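Local coordinates for cysteine protease S273R (PDB 6LJ9), which probably matures the viral polyproteins pp220 and pp62 into core-shell proteins as a cysteine protease and dampens host innate immune signalling, at residues B[240-244]-B[245-249]; B[255-258]-B[259-263]. All coordinates share one frame; numbering follows the deposited sequence.

The two contacts follow one another along the chain within the Ulp1-type catalytic domain. Interaction 1 lies where helix 232-244 ends and turns toward the short helix 249-254; interaction 2 begins just after that short helix and covers the start of helix 259-269. Their centres are 15 Å apart and their nearest atoms about 7 Å, so they do not touch. Helix 232-244 relates them: it starts with the probable nucleophile Cys232, and while residues 240-249 close its far end, Asp259 of interaction 2 lies about 8 Å from Cys232, side chain to side chain. One contact thus terminates the helix that carries the probable nucleophile, the other starts a helix near that cysteine.

Interaction 1. Residues B[240-244]-B[245-249]; sequences IRARL and DNVSY
Arg241 and Ala242 give their carbonyls to the chain that leaves the helix: Asp245 N bonds Arg241 O at 3.0 Å, and Val247 N reaches back five residues to Ala242 O at 2.7 Å. A weaker bond joins Asn246 N to Arg243 O. Asn246 suits this reversal, for it takes up positive phi, a conformation asparagine tolerates better than most residues.

Beyond the turn, Val247 lays its CB 3.8 Å from Ala242 CB; the small alanine lets the branched valine come close, and Phe252 touches both. Arg241, in the last turn of the helix, offers NE to OD2 of Asp245, the first residue beyond it, at 3.3 Å in a weak, salt-bridged hydrogen bond made at the guanidinium edge, the two flat groups turned 75° apart. Neither charge relies on this bond alone: Arg241 also pairs with Glu16, and Asp245 OD1 bonds Tyr104.

Arg243 starts out away from the loop, but bends at chi2 and chi3 (-74° and -67°) fold its guanidinium back to the outgoing chain. NH1 then binds Val247 O at 3.1 Å from above the carbonyl plane, while Tyr249 N lies over one guanidinium face. Salt bridges from NH2 to Glu184 and Asp175 tie the same group to the central sheet. The bonds of Val247 N and Asn246 N, with Asn246 as C-prime residue, make the Schellman motif that closes helix 232-244.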
loop_
_atom_site.group_PDB
_atom_site.type_symbol
_atom_site.label_atom_id
_atom_site.label_comp_id
_atom_site.label_asym_id
_atom_site.label_seq_id
_atom_site.Cartn_x
_atom_site.Cartn_y
_atom_site.Cartn_z
ATOM N N ILE B 240 14.234 -4.792 5.963
ATOM C CA ILE B 240 13.303 -3.739 5.565
ATOM C C ILE B 240 12.285 -4.277 4.567
ATOM O O ILE B 240 11.084 -4.002 4.672
ATOM C CB ILE B 240 14.071 -2.532 4.996
ATOM C CG1 ILE B 240 14.937 -1.888 6.083
ATOM C CG2 ILE B 240 13.105 -1.524 4.388
ATOM C CD1 ILE B 240 15.730 -0.687 5.608
ATOM N N ARG B 241 12.747 -5.060 3.590
ATOM C CA ARG B 241 11.837 -5.586 2.577
ATOM C C ARG B 241 10.851 -6.581 3.178
ATOM O O ARG B 241 9.666 -6.582 2.822
ATOM C CB ARG B 241 12.629 -6.234 1.442
ATOM C CG ARG B 241 11.762 -6.784 0.320
ATOM C CD ARG B 241 10.835 -5.712 -0.230
ATOM N NE ARG B 241 9.966 -6.220 -1.286
ATOM C CZ ARG B 241 10.229 -6.117 -2.584
ATOM N NH1 ARG B 241 11.341 -5.521 -2.993
ATOM N NH2 ARG B 241 9.379 -6.608 -3.476
ATOM N N ALA B 242 11.319 -7.437 4.090
ATOM C CA ALA B 242 10.422 -8.397 4.727
ATOM C C ALA B 242 9.373 -7.693 5.581
ATOM O O ALA B 242 8.201 -8.085 5.579
ATOM C CB ALA B 242 11.222 -9.389 5.568
ATOM N N ARG B 243 9.773 -6.654 6.318
ATOM C CA ARG B 243 8.804 -5.900 7.108
ATOM C C ARG B 243 7.820 -5.164 6.207
ATOM O O ARG B 243 6.640 -5.019 6.552
ATOM C CB ARG B 243 9.521 -4.913 8.031
ATOM C CG ARG B 243 10.471 -5.556 9.029
ATOM C CD ARG B 243 9.735 -6.263 10.155
ATOM N NE ARG B 243 9.011 -5.328 11.011
ATOM C CZ ARG B 243 7.692 -5.171 10.997
ATOM N NH1 ARG B 243 6.946 -5.893 10.173
ATOM N NH2 ARG B 243 7.117 -4.297 11.811
ATOM N N LEU B 244 8.289 -4.690 5.048
ATOM C CA LEU B 244 7.395 -4.043 4.094
ATOM C C LEU B 244 6.362 -5.023 3.556
ATOM O O LEU B 244 5.196 -4.659 3.355
ATOM C CB LEU B 244 8.202 -3.430 2.949
ATOM C CG LEU B 244 8.913 -2.104 3.227
ATOM C CD1 LEU B 244 9.765 -1.693 2.036
ATOM C CD2 LEU B 244 7.904 -1.017 3.564
ATOM N N ASP B 245 6.767 -6.270 3.315
ATOM C CA ASP B 245 5.847 -7.326 2.915
ATOM C C ASP B 245 5.177 -7.999 4.106
ATOM O O ASP B 245 4.649 -9.109 3.963
ATOM C CB ASP B 245 6.567 -8.365 2.057
ATOM C CG ASP B 245 6.899 -7.843 0.677
ATOM O OD1 ASP B 245 6.218 -6.898 0.221
ATOM O OD2 ASP B 245 7.837 -8.373 0.048
ATOM N N ASN B 246 5.200 -7.352 5.273
ATOM C CA ASN B 246 4.432 -7.763 6.445
ATOM C C ASN B 246 4.928 -9.075 7.044
ATOM O O ASN B 246 4.134 -9.874 7.543
ATOM C CB ASN B 246 2.935 -7.853 6.125
ATOM C CG ASN B 246 2.271 -6.490 6.074
ATOM O OD1 ASN B 246 1.891 -5.934 7.107
ATOM N ND2 ASN B 246 2.133 -5.940 4.873
ATOM N N VAL B 247 6.236 -9.311 7.001
ATOM C CA VAL B 247 6.844 -10.359 7.813
ATOM C C VAL B 247 7.127 -9.767 9.188
ATOM O O VAL B 247 7.859 -8.779 9.309
ATOM C CB VAL B 247 8.127 -10.903 7.165
ATOM C CG1 VAL B 247 8.812 -11.900 8.093
ATOM C CG2 VAL B 247 7.812 -11.550 5.825
ATOM N N SER B 248 6.537 -10.359 10.223
ATOM C CA SER B 248 6.667 -9.815 11.569
ATOM C C SER B 248 8.119 -9.848 12.032
ATOM O O SER B 248 8.908 -10.705 11.622
ATOM C CB SER B 248 5.787 -10.596 12.547
ATOM O OG SER B 248 5.928 -10.098 13.868
ATOM N N TYR B 249 8.473 -8.890 12.894
ATOM C CA TYR B 249 9.816 -8.860 13.462
ATOM C C TYR B 249 10.089 -10.069 14.346
ATOM O O TYR B 249 11.257 -10.417 14.558
ATOM C CB TYR B 249 10.031 -7.568 14.260
ATOM C CG TYR B 249 9.019 -7.326 15.364
ATOM C CD1 TYR B 249 9.039 -8.075 16.537
ATOM C CD2 TYR B 249 8.057 -6.335 15.242
ATOM C CE1 TYR B 249 8.124 -7.853 17.545
ATOM C CE2 TYR B 249 7.137 -6.105 16.249
ATOM C CZ TYR B 249 7.175 -6.867 17.396
ATOM O OH TYR B 249 6.259 -6.638 18.397
#

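Interaction 2. Residues B[255-258]-B[259-263]; sequences TRIT and DEEMY
Thr258 turns OG1 between its backbone N and carbonyl carbon (chi1 68°), which points the hydroxyl at the opening turn of the helix, where it accepts a nearly straight bond from Glu261 N at 3.1 Å. Threonine suits this N-cap position because its short side chain can stand in for a missing backbone carbonyl. Its own carbonyl begins the regular pattern, with Met262 N bonded to Thr258 O at 3.3 Å. A water that also bonds OG1 donates to Glu260 OE1.

Met262, a selenomethionine, bends at chi2 (-65°) and again at chi3, bringing CE against Ile257 CG2 at 3.6 Å; Phe238 packs on both, so these apolar groups face helix 232-244. On the polar side, the extended Arg256 reaches its NH2 obliquely to within 3.6 Å of Asp259 OD1, a long salt bridge with the planes 47° apart. Asp259 is held more firmly by Ser228 OG and Arg227 N, next to Gln226, a predicted substrate-binding residue.

Acidic Asp259 and Glu260 in the first turn lie where the helix dipole should favour negative charge. Together with the threonine cap they probably stabilise this helix start, while Asp259 links it to the loop bearing Gln226.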
loop_
_atom_site.group_PDB
_atom_site.type_symbol
_atom_site.label_atom_id
_atom_site.label_comp_id
_atom_site.label_asym_id
_atom_site.label_seq_id
_atom_site.Cartn_x
_atom_site.Cartn_y
_atom_site.Cartn_z
ATOM N N THR B 255 13.714 -17.303 14.650
ATOM C CA THR B 255 14.175 -18.229 13.624
ATOM C C THR B 255 15.378 -17.636 12.904
ATOM O O THR B 255 15.356 -16.464 12.512
ATOM C CB THR B 255 13.062 -18.541 12.621
ATOM O OG1 THR B 255 11.897 -18.990 13.324
ATOM C CG2 THR B 255 13.509 -19.625 11.654
ATOM N N ARG B 256 16.419 -18.446 12.728
ATOM C CA ARG B 256 17.651 -17.964 12.123
ATOM C C ARG B 256 17.507 -17.855 10.610
ATOM O O ARG B 256 16.845 -18.676 9.967
ATOM C CB ARG B 256 18.819 -18.888 12.472
ATOM C CG ARG B 256 20.153 -18.406 11.923
ATOM C CD ARG B 256 21.310 -19.324 12.278
ATOM N NE ARG B 256 22.566 -18.799 11.748
ATOM C CZ ARG B 256 23.043 -19.080 10.539
ATOM N NH1 ARG B 256 22.372 -19.889 9.733
ATOM N NH2 ARG B 256 24.188 -18.552 10.136
ATOM N N ILE B 257 18.129 -16.823 10.044
ATOM C CA ILE B 257 18.153 -16.586 8.607
ATOM C C ILE B 257 19.599 -16.711 8.145
ATOM O O ILE B 257 20.478 -15.987 8.632
ATOM C CB ILE B 257 17.565 -15.213 8.250
ATOM C CG1 ILE B 257 16.110 -15.127 8.717
ATOM C CG2 ILE B 257 17.656 -14.966 6.758
ATOM C CD1 ILE B 257 15.445 -13.807 8.413
ATOM N N THR B 258 19.843 -17.626 7.212
ATOM C CA THR B 258 21.196 -18.019 6.848
ATOM C C THR B 258 21.829 -17.021 5.882
ATOM O O THR B 258 21.149 -16.253 5.194
ATOM C CB THR B 258 21.196 -19.412 6.219
ATOM O OG1 THR B 258 20.540 -19.362 4.946
ATOM C CG2 THR B 258 20.461 -20.400 7.113
ATOM N N ASP B 259 23.166 -17.043 5.842
ATOM C CA ASP B 259 23.898 -16.239 4.869
ATOM C C ASP B 259 23.649 -16.726 3.447
ATOM O O ASP B 259 23.713 -15.933 2.500
ATOM C CB ASP B 259 25.396 -16.260 5.180
ATOM C CG ASP B 259 25.716 -15.725 6.564
ATOM O OD1 ASP B 259 25.558 -16.479 7.549
ATOM O OD2 ASP B 259 26.134 -14.552 6.668
ATOM N N GLU B 260 23.373 -18.021 3.279
ATOM C CA GLU B 260 23.047 -18.548 1.958
ATOM C C GLU B 260 21.781 -17.910 1.405
ATOM O O GLU B 260 21.729 -17.531 0.229
ATOM C CB GLU B 260 22.896 -20.066 2.024
ATOM C CG GLU B 260 22.487 -20.711 0.715
ATOM C CD GLU B 260 22.121 -22.173 0.882
ATOM O OE1 GLU B 260 21.904 -22.601 2.035
ATOM O OE2 GLU B 260 22.052 -22.892 -0.137
ATOM N N GLU B 261 20.747 -17.787 2.239
ATOM C CA GLU B 261 19.519 -17.129 1.806
ATOM C C GLU B 261 19.753 -15.660 1.479
ATOM O O GLU B 261 19.108 -15.115 0.576
ATOM C CB GLU B 261 18.445 -17.266 2.885
ATOM C CG GLU B 261 17.253 -18.115 2.483
ATOM C CD GLU B 261 16.332 -18.404 3.651
ATOM O OE1 GLU B 261 16.838 -18.818 4.716
ATOM O OE2 GLU B 261 15.106 -18.206 3.510
HETATM N N MSE B 262 20.666 -15.006 2.189
HETATM C CA MSE B 262 20.942 -13.595 1.951
HETATM C C MSE B 262 21.822 -13.394 0.726
HETATM O O MSE B 262 21.731 -12.369 0.051
HETATM C CB MSE B 262 21.596 -12.965 3.178
HETATM C CG MSE B 262 20.725 -12.995 4.421
HETATM SE SE MSE B 262 19.113 -11.910 4.257
HETATM C CE MSE B 262 17.868 -13.252 3.576
ATOM N N TYR B 263 22.683 -14.375 0.442
ATOM C CA TYR B 263 23.468 -14.313 -0.786
ATOM C C TYR B 263 22.575 -14.461 -2.009
ATOM O O TYR B 263 22.804 -13.811 -3.036
ATOM C CB TYR B 263 24.554 -15.387 -0.778
ATOM C CG TYR B 263 25.451 -15.342 -1.995
ATOM C CD1 TYR B 263 26.470 -14.402 -2.096
ATOM C CD2 TYR B 263 25.280 -16.236 -3.044
ATOM C CE1 TYR B 263 27.292 -14.355 -3.206
ATOM C CE2 TYR B 263 26.098 -16.197 -4.158
ATOM C CZ TYR B 263 27.102 -15.254 -4.234
ATOM O OH TYR B 263 27.920 -15.209 -5.339
HETATM O O HOH W 1 20.505 -22.400 4.113
#